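Local coordinates for protein dipicolinate synthase, B chain (Bacillus cereus, PDB 3MCU) that probably acts together with DpaA in the NADP-dependent oxidation of dihydrodipicolinate to dipicolinate during sporulation, at residues E21-L26 with K59-I64; A34-V39 with E63-K68; V89-T94 with A169-L174; K100-M105 with G138-R143. All blocks are in the same frame, centred on the assembly; numbering follows the deposited sequence.

The four contacts build one domain of the flavoprotein family, a largely parallel sheet flanked by helices. Contacts 1 and 2 are neighbours: their centres lie about 8 Å apart, they share E63 and I64, and both use helix 57-65. Helix 23-31 of contact 1 runs on into strand 35-40 of contact 2. Contact 3 touches contact 1 through V22 and H25, and lies on the strand that ends at the phosphate. Strand 87-94 leads into helix 95-102 of contact 4, whose segments both fall between those of contact 3. Contact 4 lies about 27 Å, centre to centre, from contacts 1 and 2. Subunits assemble there; no other chain of the assembly touches contacts 1 to 3.

Contact 1. Residues E21-L26 with K59-I64; sequences EVMPHL and KKIEEI
No flat group takes part where M23 and L26 meet K60, I61 and I64. The nearby ring of H25 is turned to the other side of its helix, with V22 CA in plane at its edge and E175 bonded to its ND1. The contact joins two helices of a Rossmann-like alpha/beta fold with the strand order of flavodoxin. Helix 23-31 is the crossover helix between parallel strands 7-12 and 35-40, and helix 57-65 lies beside it.

M23, a selenomethionine, does most of the reaching. Its chain bends at chi2 (-68°), which carries SE and CE across to the other helix. M23 SE lies 4.3 Å from I64 CD1, and M23 CE is 4.0 Å from I61 CG1. The K60 chain is extended throughout and passes M23 at a slant, so its methylenes cover the selenomethionine. K60 CD is 3.5 Å from M23 CE.

Deeper in, L26 and I61 cross at about a right angle. L26 also packs on F10 and V36, and I61 on F12 and P38, so this pair ties both helices to the sheet. L26 CB is 4.4 Å from I64 CG2. The single methyl L26 CD1 sits 3.7 Å from both CG1 and CG2 of I61.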
loop_
_atom_site.group_PDB
_atom_site.type_symbol
_atom_site.label_atom_id
_atom_site.label_comp_id
_atom_site.label_asym_id
_atom_site.label_seq_id
_atom_site.Cartn_x
_atom_site.Cartn_y
_atom_site.Cartn_z
ATOM N N GLU D 21 5.747 -5.307 -33.157
ATOM C CA GLU D 21 5.316 -3.927 -32.948
ATOM C C GLU D 21 6.480 -3.048 -32.478
ATOM O O GLU D 21 6.385 -1.814 -32.505
ATOM C CB GLU D 21 4.161 -3.872 -31.946
ATOM N N VAL D 22 7.571 -3.690 -32.054
ATOM C CA VAL D 22 8.764 -2.982 -31.583
ATOM C C VAL D 22 9.975 -3.189 -32.507
ATOM O O VAL D 22 10.944 -2.441 -32.448
ATOM C CB VAL D 22 9.142 -3.374 -30.126
ATOM C CG1 VAL D 22 7.950 -3.206 -29.199
ATOM C CG2 VAL D 22 9.679 -4.800 -30.063
HETATM N N MSE D 23 9.915 -4.207 -33.356
HETATM C CA MSE D 23 10.947 -4.424 -34.368
HETATM C C MSE D 23 11.314 -3.153 -35.138
HETATM O O MSE D 23 12.488 -2.814 -35.268
HETATM C CB MSE D 23 10.496 -5.507 -35.348
HETATM C CG MSE D 23 10.994 -6.881 -35.010
HETATM SE SE MSE D 23 12.927 -6.963 -35.257
HETATM C CE MSE D 23 13.094 -8.915 -35.232
ATOM N N PRO D 24 10.306 -2.455 -35.673
ATOM C CA PRO D 24 10.552 -1.188 -36.364
ATOM C C PRO D 24 11.017 -0.069 -35.437
ATOM O O PRO D 24 11.596 0.904 -35.924
ATOM C CB PRO D 24 9.181 -0.842 -36.950
ATOM C CG PRO D 24 8.458 -2.134 -37.028
ATOM C CD PRO D 24 8.910 -2.895 -35.831
ATOM N N HIS D 25 10.760 -0.188 -34.135
ATOM C CA HIS D 25 11.184 0.854 -33.192
ATOM C C HIS D 25 12.688 0.854 -32.971
ATOM O O HIS D 25 13.313 1.915 -32.948
ATOM C CB HIS D 25 10.424 0.775 -31.860
ATOM C CG HIS D 25 8.987 1.180 -31.972
ATOM N ND1 HIS D 25 8.596 2.472 -32.259
ATOM C CD2 HIS D 25 7.844 0.460 -31.853
ATOM C CE1 HIS D 25 7.280 2.532 -32.307
ATOM N NE2 HIS D 25 6.799 1.326 -32.065
ATOM N N LEU D 26 13.268 -0.332 -32.819
ATOM C CA LEU D 26 14.721 -0.443 -32.759
ATOM C C LEU D 26 15.321 0.270 -33.966
ATOM O O LEU D 26 16.229 1.090 -33.838
ATOM C CB LEU D 26 15.154 -1.908 -32.752
ATOM C CG LEU D 26 14.648 -2.746 -31.576
ATOM C CD1 LEU D 26 15.129 -4.186 -31.696
ATOM C CD2 LEU D 26 15.075 -2.145 -30.245
ATOM N N LYS D 59 18.858 -12.776 -33.214
ATOM C CA LYS D 59 20.085 -12.475 -33.950
ATOM C C LYS D 59 19.846 -11.354 -34.961
ATOM O O LYS D 59 20.773 -10.638 -35.332
ATOM C CB LYS D 59 20.698 -13.719 -34.614
ATOM C CG LYS D 59 19.722 -14.637 -35.337
ATOM C CD LYS D 59 20.457 -15.810 -35.992
ATOM C CE LYS D 59 19.528 -16.994 -36.263
ATOM N NZ LYS D 59 19.262 -17.216 -37.715
ATOM N N LYS D 60 18.597 -11.199 -35.387
ATOM C CA LYS D 60 18.231 -10.090 -36.258
ATOM C C LYS D 60 18.292 -8.777 -35.487
ATOM O O LYS D 60 18.862 -7.793 -35.962
ATOM C CB LYS D 60 16.835 -10.284 -36.847
ATOM C CG LYS D 60 16.388 -9.112 -37.705
ATOM C CD LYS D 60 14.938 -9.247 -38.136
ATOM C CE LYS D 60 14.444 -7.970 -38.804
ATOM N NZ LYS D 60 13.027 -8.071 -39.262
ATOM N N ILE D 61 17.690 -8.770 -34.302
ATOM C CA ILE D 61 17.779 -7.632 -33.390
ATOM C C ILE D 61 19.231 -7.303 -33.093
ATOM O O ILE D 61 19.615 -6.142 -33.024
ATOM C CB ILE D 61 17.080 -7.924 -32.054
ATOM C CG1 ILE D 61 15.565 -7.852 -32.209
ATOM C CG2 ILE D 61 17.527 -6.939 -30.988
ATOM C CD1 ILE D 61 14.832 -8.009 -30.890
ATOM N N GLU D 62 20.037 -8.342 -32.930
ATOM C CA GLU D 62 21.437 -8.169 -32.578
ATOM C C GLU D 62 22.260 -7.637 -33.752
ATOM O O GLU D 62 23.264 -6.953 -33.557
ATOM C CB GLU D 62 22.025 -9.474 -32.024
ATOM C CG GLU D 62 21.335 -9.962 -30.746
ATOM C CD GLU D 62 22.123 -11.034 -30.009
ATOM O OE1 GLU D 62 21.741 -11.392 -28.872
ATOM O OE2 GLU D 62 23.132 -11.518 -30.563
ATOM N N GLU D 63 21.827 -7.937 -34.971
ATOM C CA GLU D 63 22.488 -7.387 -36.144
ATOM C C GLU D 63 22.088 -5.926 -36.338
ATOM O O GLU D 63 22.929 -5.075 -36.630
ATOM C CB GLU D 63 22.152 -8.202 -37.394
ATOM C CG GLU D 63 22.912 -7.761 -38.635
ATOM C CD GLU D 63 21.990 -7.463 -39.803
ATOM O OE1 GLU D 63 22.442 -6.810 -40.772
ATOM O OE2 GLU D 63 20.813 -7.876 -39.745
ATOM N N ILE D 64 20.796 -5.650 -36.170
ATOM C CA ILE D 64 20.265 -4.294 -36.248
ATOM C C ILE D 64 21.003 -3.341 -35.306
ATOM O O ILE D 64 21.387 -2.237 -35.697
ATOM C CB ILE D 64 18.752 -4.263 -35.905
ATOM C CG1 ILE D 64 17.945 -5.025 -36.960
ATOM C CG2 ILE D 64 18.255 -2.830 -35.782
ATOM C CD1 ILE D 64 16.434 -5.004 -36.732
#

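Contact 2. Residues A34-V39 with E63-K68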
loop_
_atom_site.group_PDB
_atom_site.type_symbol
_atom_site.label_atom_id
_atom_site.label_comp_id
_atom_site.label_asym_id
_atom_site.label_seq_id
_atom_site.Cartn_x
_atom_site.Cartn_y
_atom_site.Cartn_z
ATOM N N ALA D 34 20.846 6.756 -32.173
ATOM C CA ALA D 34 21.015 6.227 -30.826
ATOM C C ALA D 34 21.826 4.939 -30.837
ATOM O O ALA D 34 21.842 4.205 -31.815
ATOM C CB ALA D 34 19.670 6.007 -30.175
ATOM N N GLU D 35 22.514 4.681 -29.739
ATOM C CA GLU D 35 23.136 3.391 -29.514
ATOM C C GLU D 35 22.132 2.538 -28.734
ATOM O O GLU D 35 21.740 2.889 -27.623
ATOM C CB GLU D 35 24.434 3.596 -28.733
ATOM C CG GLU D 35 25.178 2.335 -28.358
ATOM C CD GLU D 35 26.349 2.623 -27.415
ATOM O OE1 GLU D 35 26.331 2.140 -26.261
ATOM O OE2 GLU D 35 27.274 3.351 -27.827
ATOM N N VAL D 36 21.710 1.425 -29.319
ATOM C CA VAL D 36 20.651 0.605 -28.735
ATOM C C VAL D 36 21.145 -0.716 -28.136
ATOM O O VAL D 36 21.709 -1.537 -28.854
ATOM C CB VAL D 36 19.599 0.298 -29.803
ATOM C CG1 VAL D 36 18.437 -0.497 -29.221
ATOM C CG2 VAL D 36 19.112 1.585 -30.400
ATOM N N ARG D 37 20.937 -0.917 -26.826
ATOM C CA ARG D 37 21.314 -2.175 -26.174
ATOM C C ARG D 37 20.087 -3.013 -25.848
ATOM O O ARG D 37 19.333 -2.687 -24.927
ATOM C CB ARG D 37 22.119 -1.950 -24.877
ATOM C CG ARG D 37 22.898 -0.645 -24.773
ATOM C CD ARG D 37 24.287 -0.655 -25.422
ATOM N NE ARG D 37 25.203 -1.648 -24.863
ATOM C CZ ARG D 37 26.529 -1.519 -24.786
ATOM N NH1 ARG D 37 27.142 -0.414 -25.192
ATOM N NH2 ARG D 37 27.242 -2.512 -24.287
ATOM N N PRO D 38 19.882 -4.104 -26.593
ATOM C CA PRO D 38 18.701 -4.949 -26.357
ATOM C C PRO D 38 18.801 -5.757 -25.065
ATOM O O PRO D 38 19.867 -6.259 -24.713
ATOM C CB PRO D 38 18.687 -5.899 -27.565
ATOM C CG PRO D 38 19.651 -5.310 -28.551
ATOM C CD PRO D 38 20.672 -4.570 -27.743
ATOM N N VAL D 39 17.673 -5.874 -24.377
ATOM C CA VAL D 39 17.574 -6.688 -23.175
ATOM C C VAL D 39 16.369 -7.618 -23.316
ATOM O O VAL D 39 15.243 -7.165 -23.538
ATOM C CB VAL D 39 17.411 -5.799 -21.923
ATOM C CG1 VAL D 39 17.489 -6.630 -20.649
ATOM C CG2 VAL D 39 18.472 -4.710 -21.911
ATOM N N GLU D 63 21.827 -7.937 -34.971
ATOM C CA GLU D 63 22.488 -7.387 -36.144
ATOM C C GLU D 63 22.088 -5.926 -36.338
ATOM O O GLU D 63 22.929 -5.075 -36.630
ATOM C CB GLU D 63 22.152 -8.202 -37.394
ATOM C CG GLU D 63 22.912 -7.761 -38.635
ATOM C CD GLU D 63 21.990 -7.463 -39.803
ATOM O OE1 GLU D 63 22.442 -6.810 -40.772
ATOM O OE2 GLU D 63 20.813 -7.876 -39.745
ATOM N N ILE D 64 20.796 -5.650 -36.170
ATOM C CA ILE D 64 20.265 -4.294 -36.248
ATOM C C ILE D 64 21.003 -3.341 -35.306
ATOM O O ILE D 64 21.387 -2.237 -35.697
ATOM C CB ILE D 64 18.752 -4.263 -35.905
ATOM C CG1 ILE D 64 17.945 -5.025 -36.960
ATOM C CG2 ILE D 64 18.255 -2.830 -35.782
ATOM C CD1 ILE D 64 16.434 -5.004 -36.732
ATOM N N THR D 65 21.215 -3.783 -34.067
ATOM C CA THR D 65 21.778 -2.917 -33.035
ATOM C C THR D 65 23.302 -2.970 -32.960
ATOM O O THR D 65 23.941 -2.008 -32.544
ATOM C CB THR D 65 21.197 -3.259 -31.650
ATOM O OG1 THR D 65 21.503 -4.619 -31.324
ATOM C CG2 THR D 65 19.687 -3.066 -31.651
ATOM N N GLY D 66 23.880 -4.095 -33.360
ATOM C CA GLY D 66 25.307 -4.290 -33.216
ATOM C C GLY D 66 25.715 -4.687 -31.804
ATOM O O GLY D 66 26.891 -4.596 -31.434
ATOM N N PHE D 67 24.745 -5.121 -31.004
ATOM C CA PHE D 67 25.044 -5.641 -29.671
ATOM C C PHE D 67 24.309 -6.940 -29.420
ATOM O O PHE D 67 23.158 -7.104 -29.820
ATOM C CB PHE D 67 24.715 -4.621 -28.573
ATOM C CG PHE D 67 25.605 -3.420 -28.583
ATOM C CD1 PHE D 67 26.817 -3.432 -27.914
ATOM C CD2 PHE D 67 25.240 -2.281 -29.270
ATOM C CE1 PHE D 67 27.642 -2.334 -27.928
ATOM C CE2 PHE D 67 26.065 -1.171 -29.285
ATOM C CZ PHE D 67 27.268 -1.200 -28.611
ATOM N N LYS D 68 24.994 -7.872 -28.773
ATOM C CA LYS D 68 24.360 -9.084 -28.294
ATOM C C LYS D 68 23.343 -8.680 -27.242
ATOM O O LYS D 68 23.615 -7.828 -26.401
ATOM C CB LYS D 68 25.400 -10.039 -27.704
ATOM C CG LYS D 68 26.272 -9.407 -26.621
ATOM C CD LYS D 68 27.154 -8.281 -27.166
ATOM C CE LYS D 68 27.570 -7.324 -26.045
ATOM N NZ LYS D 68 28.402 -6.191 -26.545
HETATM O O HOH W 1 22.666 -5.343 -25.372
#
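E35 OE1, at the end of a side chain that leans on the F67 ring, is gripped by two arginines. R37 NH1 donates to E35 OE1 at 2.9 Å, and R7 NE forms a second salt bridge. The oxygen lies in the guanidinium plane of R37, but the arginine approaches from above the carboxylate plane. This bond and the stack on F67 together help to set the rotation of the guanidinium.

The same guanidinium lies flat on one face of F67, with the planes 21° apart. R37 CZ is 3.9 Å from the ring centroid of F67, a cation-pi stack. The arginine chain bends at chi2 and chi3 to fold over the ring. E35 CG comes within 3.7 Å of F67 CE2 from an oblique direction. K68 NZ is near as well, a like charge close to R37.

Nearer the helix end, T65 turns OG1 toward P38, and P38 CG is 3.4 Å from it. T65 OG1 also accepts from F67 N at 3.3 Å, an ST turn, and it bonds to I61 O. V36 CG1 meets T65 CG2 at 3.8 Å. One water donates to P38 O at 3.0 Å and to K68 O at 2.9 Å.

The contact lays the end of helix 57-65 and the chain after it along strand 35-40, where P38 also bonds to the backbone of I70. The E35 carboxylate, shared with R7, probably offsets part of the charge of R37 and may ease the nearness of K68.

Contact 3. Residues V89-T94 with A169-L174. With PO4 (phosphate ion), chain J.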
loop_
_atom_site.group_PDB
_atom_site.type_symbol
_atom_site.label_atom_id
_atom_site.label_comp_id
_atom_site.label_asym_id
_atom_site.label_seq_id
_atom_site.Cartn_x
_atom_site.Cartn_y
_atom_site.Cartn_z
ATOM N N VAL D 89 14.151 1.658 -22.038
ATOM C CA VAL D 89 12.790 1.457 -22.539
ATOM C C VAL D 89 12.362 0.027 -22.254
ATOM O O VAL D 89 13.147 -0.904 -22.451
ATOM C CB VAL D 89 12.701 1.641 -24.076
ATOM C CG1 VAL D 89 11.302 1.264 -24.583
ATOM C CG2 VAL D 89 13.051 3.059 -24.480
ATOM N N ILE D 90 11.136 -0.155 -21.768
ATOM C CA ILE D 90 10.541 -1.489 -21.708
ATOM C C ILE D 90 9.251 -1.487 -22.531
ATOM O O ILE D 90 8.329 -0.719 -22.263
ATOM C CB ILE D 90 10.217 -1.931 -20.268
ATOM C CG1 ILE D 90 11.430 -1.763 -19.340
ATOM C CG2 ILE D 90 9.695 -3.380 -20.260
ATOM C CD1 ILE D 90 11.113 -2.116 -17.860
ATOM N N ALA D 91 9.192 -2.330 -23.549
ATOM C CA ALA D 91 8.079 -2.272 -24.468
ATOM C C ALA D 91 8.055 -3.515 -25.342
ATOM O O ALA D 91 8.996 -3.764 -26.087
ATOM C CB ALA D 91 8.179 -1.005 -25.325
ATOM N N PRO D 92 6.979 -4.308 -25.242
ATOM C CA PRO D 92 5.860 -4.055 -24.326
ATOM C C PRO D 92 6.188 -4.374 -22.875
ATOM O O PRO D 92 7.082 -5.156 -22.578
ATOM C CB PRO D 92 4.775 -5.027 -24.826
ATOM C CG PRO D 92 5.536 -6.149 -25.435
ATOM C CD PRO D 92 6.761 -5.512 -26.065
ATOM N N LEU D 93 5.448 -3.749 -21.973
ATOM C CA LEU D 93 5.560 -4.024 -20.554
ATOM C C LEU D 93 4.309 -4.804 -20.146
ATOM O O LEU D 93 3.207 -4.263 -20.146
ATOM C CB LEU D 93 5.631 -2.704 -19.794
ATOM C CG LEU D 93 6.188 -2.631 -18.371
ATOM C CD1 LEU D 93 5.148 -2.134 -17.396
ATOM C CD2 LEU D 93 6.821 -3.923 -17.911
ATOM N N THR D 94 4.485 -6.078 -19.816
ATOM C CA THR D 94 3.364 -6.912 -19.408
ATOM C C THR D 94 2.881 -6.532 -18.017
ATOM O O THR D 94 3.583 -5.865 -17.276
ATOM C CB THR D 94 3.715 -8.417 -19.432
ATOM O OG1 THR D 94 4.775 -8.682 -18.507
ATOM C CG2 THR D 94 4.130 -8.861 -20.831
ATOM N N ALA D 169 -0.374 1.036 -24.329
ATOM C CA ALA D 169 0.228 2.248 -24.851
ATOM C C ALA D 169 0.017 2.374 -26.362
ATOM O O ALA D 169 -0.152 1.381 -27.060
ATOM C CB ALA D 169 1.703 2.259 -24.546
ATOM N N ARG D 170 0.023 3.611 -26.839
ATOM C CA ARG D 170 0.192 3.888 -28.257
ATOM C C ARG D 170 1.681 3.756 -28.579
ATOM O O ARG D 170 2.430 4.723 -28.440
ATOM C CB ARG D 170 -0.313 5.308 -28.586
ATOM C CG ARG D 170 -1.835 5.507 -28.427
ATOM C CD ARG D 170 -2.262 6.944 -28.731
ATOM N NE ARG D 170 -1.865 7.332 -30.085
ATOM C CZ ARG D 170 -1.847 8.582 -30.533
ATOM N NH1 ARG D 170 -1.447 8.817 -31.765
ATOM N NH2 ARG D 170 -2.231 9.591 -29.757
HETATM N N MSE D 171 2.110 2.560 -28.985
HETATM C CA MSE D 171 3.515 2.295 -29.343
HETATM C C MSE D 171 4.140 3.304 -30.306
HETATM O O MSE D 171 5.353 3.546 -30.272
HETATM C CB MSE D 171 3.653 0.917 -29.981
HETATM C CG MSE D 171 3.532 -0.229 -29.026
HETATM SE SE MSE D 171 5.056 -0.313 -27.783
HETATM C CE MSE D 171 4.638 -2.052 -27.044
ATOM N N GLU D 172 3.312 3.871 -31.173
ATOM C CA GLU D 172 3.798 4.765 -32.208
ATOM C C GLU D 172 4.356 6.041 -31.581
ATOM O O GLU D 172 5.151 6.746 -32.200
ATOM C CB GLU D 172 2.696 5.077 -33.239
ATOM C CG GLU D 172 1.520 5.916 -32.712
ATOM C CD GLU D 172 0.378 5.076 -32.161
ATOM O OE1 GLU D 172 0.554 3.840 -31.987
ATOM O OE2 GLU D 172 -0.713 5.656 -31.912
ATOM N N LEU D 173 3.957 6.322 -30.341
ATOM C CA LEU D 173 4.463 7.494 -29.645
ATOM C C LEU D 173 5.699 7.175 -28.799
ATOM O O LEU D 173 6.109 7.994 -27.975
ATOM C CB LEU D 173 3.368 8.122 -28.775
ATOM C CG LEU D 173 2.124 8.640 -29.507
ATOM C CD1 LEU D 173 1.179 9.351 -28.552
ATOM C CD2 LEU D 173 2.520 9.563 -30.661
ATOM N N LEU D 174 6.286 5.994 -28.998
ATOM C CA LEU D 174 7.440 5.553 -28.195
ATOM C C LEU D 174 8.623 6.527 -28.261
ATOM O O LEU D 174 9.140 6.993 -27.231
ATOM C CB LEU D 174 7.881 4.147 -28.607
ATOM C CG LEU D 174 8.967 3.413 -27.806
ATOM C CD1 LEU D 174 8.799 1.902 -27.897
ATOM C CD2 LEU D 174 10.351 3.808 -28.278
HETATM P P PO4 J . 7.252 -11.591 -18.122
HETATM O O1 PO4 J . 8.368 -11.161 -19.067
HETATM O O2 PO4 J . 5.888 -11.427 -18.757
HETATM O O3 PO4 J . 7.486 -13.041 -17.743
HETATM O O4 PO4 J . 7.251 -10.750 -16.877
#
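Apolar contacts carry this pairing, and A91 is at its middle. The methyl A91 CB lies 4.0 Å from M171 SE and 3.9 Å from L174 CD1. L174 CD1 also lies 4.2 Å from V89 CG1. The L174 side chain reaches the strand because its CG stands anti to the backbone N (chi1 -173°). M171, a selenomethionine, bends at chi2 and slants across P92, so that M171 CE comes 3.7 Å from P92 CB. The peptide bond before P92 is cis, and the chain turns a corner there.

Backbone bonds shape the second segment. L174 N donates to M171 O at 2.9 Å, in the short 3-10 turn that leads into helix 174-181. In the parallel part of the sheet, strand 87-94 is a central strand, bonded to strands 7-12 and 124-130. The turn packs over its face, with A127 and F10 nearby.

Charged groups lie at the outer side. R170 NE donates to E172 OE2 at 2.7 Å. E172 OE2 lies in the guanidinium plane, while R170 comes to it from above the carboxylate plane. Y197 adds a cation-pi partner for R170.

Polar groups gather at the other end of segment 89-94. T94 OG1 donates to phosphate O2 at 3.0 Å and accepts from S97 N, capping the helix that follows. G14, S41, N96 and S97 also bind the ion. It probably came from the crystallisation liquor, but its place at the strand ends and a helix start is consistent with a site for a cofactor phosphate.

Contact 4. Residues K100-M105 with G138-R143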
loop_
_atom_site.group_PDB
_atom_site.type_symbol
_atom_site.label_atom_id
_atom_site.label_comp_id
_atom_site.label_asym_id
_atom_site.label_seq_id
_atom_site.Cartn_x
_atom_site.Cartn_y
_atom_site.Cartn_z
ATOM N N LYS D 100 5.941 -6.467 -10.937
ATOM C CA LYS D 100 7.257 -6.732 -10.367
ATOM C C LYS D 100 8.119 -5.457 -10.295
ATOM O O LYS D 100 8.738 -5.169 -9.262
ATOM C CB LYS D 100 7.961 -7.856 -11.136
ATOM C CG LYS D 100 7.452 -9.267 -10.784
ATOM C CD LYS D 100 7.919 -10.325 -11.793
ATOM C CE LYS D 100 7.677 -11.734 -11.252
ATOM N NZ LYS D 100 7.375 -12.754 -12.306
ATOM N N PHE D 101 8.148 -4.690 -11.386
ATOM C CA PHE D 101 8.835 -3.400 -11.404
ATOM C C PHE D 101 8.331 -2.506 -10.263
ATOM O O PHE D 101 9.132 -1.995 -9.477
ATOM C CB PHE D 101 8.649 -2.704 -12.765
ATOM C CG PHE D 101 9.541 -1.502 -12.964
ATOM C CD1 PHE D 101 10.828 -1.489 -12.466
ATOM C CD2 PHE D 101 9.095 -0.404 -13.667
ATOM C CE1 PHE D 101 11.643 -0.400 -12.644
ATOM C CE2 PHE D 101 9.907 0.690 -13.859
ATOM C CZ PHE D 101 11.176 0.700 -13.351
ATOM N N ALA D 102 7.015 -2.322 -10.158
ATOM C CA ALA D 102 6.448 -1.436 -9.122
ATOM C C ALA D 102 6.844 -1.864 -7.719
ATOM O O ALA D 102 6.950 -1.035 -6.820
ATOM C CB ALA D 102 4.946 -1.378 -9.212
ATOM N N ASN D 103 7.043 -3.163 -7.533
ATOM C CA ASN D 103 7.401 -3.691 -6.222
ATOM C C ASN D 103 8.909 -3.852 -6.026
ATOM O O ASN D 103 9.353 -4.314 -4.983
ATOM C CB ASN D 103 6.668 -5.008 -5.956
ATOM C CG ASN D 103 5.186 -4.805 -5.726
ATOM O OD1 ASN D 103 4.355 -5.241 -6.526
ATOM N ND2 ASN D 103 4.844 -4.110 -4.651
ATOM N N ALA D 104 9.685 -3.449 -7.029
ATOM C CA ALA D 104 11.147 -3.490 -6.954
ATOM C C ALA D 104 11.715 -4.914 -6.904
ATOM O O ALA D 104 12.713 -5.164 -6.248
ATOM C CB ALA D 104 11.656 -2.663 -5.770
HETATM N N MSE D 105 11.085 -5.841 -7.611
HETATM C CA MSE D 105 11.670 -7.157 -7.825
HETATM C C MSE D 105 12.572 -7.094 -9.036
HETATM O O MSE D 105 12.424 -6.199 -9.872
HETATM C CB MSE D 105 10.572 -8.192 -8.015
HETATM C CG MSE D 105 9.692 -8.312 -6.786
HETATM SE SE MSE D 105 8.221 -9.590 -6.887
HETATM C CE MSE D 105 9.115 -11.065 -7.792
ATOM N N GLY D 138 -3.922 -1.605 -11.312
ATOM C CA GLY D 138 -4.071 -0.160 -11.333
ATOM C C GLY D 138 -3.162 0.586 -10.374
ATOM O O GLY D 138 -2.526 1.613 -10.730
ATOM N N VAL D 139 -3.114 0.073 -9.151
ATOM C CA VAL D 139 -2.302 0.660 -8.081
ATOM C C VAL D 139 -0.822 0.554 -8.411
ATOM O O VAL D 139 -0.036 1.412 -8.036
ATOM C CB VAL D 139 -2.596 -0.015 -6.730
ATOM C CG1 VAL D 139 -1.589 0.426 -5.682
ATOM C CG2 VAL D 139 -3.990 0.342 -6.267
ATOM N N ASN D 140 -0.438 -0.475 -9.150
ATOM C CA ASN D 140 0.958 -0.606 -9.555
ATOM C C ASN D 140 1.317 0.410 -10.620
ATOM O O ASN D 140 2.372 1.043 -10.565
ATOM C CB ASN D 140 1.237 -2.027 -10.039
ATOM C CG ASN D 140 1.261 -3.032 -8.888
ATOM O OD1 ASN D 140 1.713 -2.704 -7.781
ATOM N ND2 ASN D 140 0.774 -4.238 -9.138
ATOM N N LEU D 141 0.413 0.561 -11.584
ATOM C CA LEU D 141 0.554 1.542 -12.634
ATOM C C LEU D 141 0.748 2.930 -12.019
ATOM O O LEU D 141 1.705 3.635 -12.335
ATOM C CB LEU D 141 -0.686 1.506 -13.543
ATOM C CG LEU D 141 -0.585 2.159 -14.928
ATOM C CD1 LEU D 141 -1.762 1.697 -15.847
ATOM C CD2 LEU D 141 -0.559 3.651 -14.807
HETATM N N MSE D 142 -0.167 3.321 -11.141
HETATM C CA MSE D 142 -0.128 4.659 -10.553
HETATM C C MSE D 142 1.048 4.886 -9.629
HETATM O O MSE D 142 1.490 6.021 -9.489
HETATM C CB MSE D 142 -1.430 4.996 -9.825
HETATM C CG MSE D 142 -2.588 5.242 -10.771
HETATM SE SE MSE D 142 -2.167 6.618 -12.091
HETATM C CE MSE D 142 -4.032 6.975 -12.609
ATOM N N ARG D 143 1.553 3.825 -9.002
ATOM C CA ARG D 143 2.696 3.971 -8.107
ATOM C C ARG D 143 3.898 4.374 -8.965
ATOM O O ARG D 143 4.644 5.297 -8.624
ATOM C CB ARG D 143 2.967 2.680 -7.289
ATOM C CG ARG D 143 4.245 2.736 -6.416
ATOM C CD ARG D 143 4.402 1.508 -5.479
ATOM N NE ARG D 143 3.134 1.208 -4.819
ATOM C CZ ARG D 143 2.421 0.089 -4.996
ATOM N NH1 ARG D 143 2.859 -0.895 -5.788
ATOM N NH2 ARG D 143 1.267 -0.055 -4.360
#
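A102 points its methyl group toward the helix of N140 and R143, while the N103 side chain crosses theirs at about a right angle. A102 CB lies 3.8 Å from N140 OD1 and 3.9 Å from N140 CB. R143 CD is 3.8 Å from A102 O. The amide planes of N103 and N140 stand 86° apart, close to perpendicular. The N103 amide makes a smaller angle, 42°, with the guanidinium of R143.

R143 leaves its helix extended, with CG anti to the backbone N, then bends at chi3. The bend folds the guanidinium back, so that R143 NH1 makes a weak bond to N140 OD1 at 2.9 Å. The carbonyl V139 O lies over the centre of one face of the group. N140 ND2 binds N137 OD1.

Here the end of helix 95-102 meets the start of helix 138-145. The first helix closes with a Schellman motif: A104 has positive phi, A104 N binds F101 O, and M105 N binds K100 O at 2.9 Å.

The region also lies at interfaces with other copies of the protein. N103 O accepts from S99 OG of the second subunit. K100 NZ forms a salt bridge with D107 of the fourth subunit, and V139 packs on V139 of the third subunit.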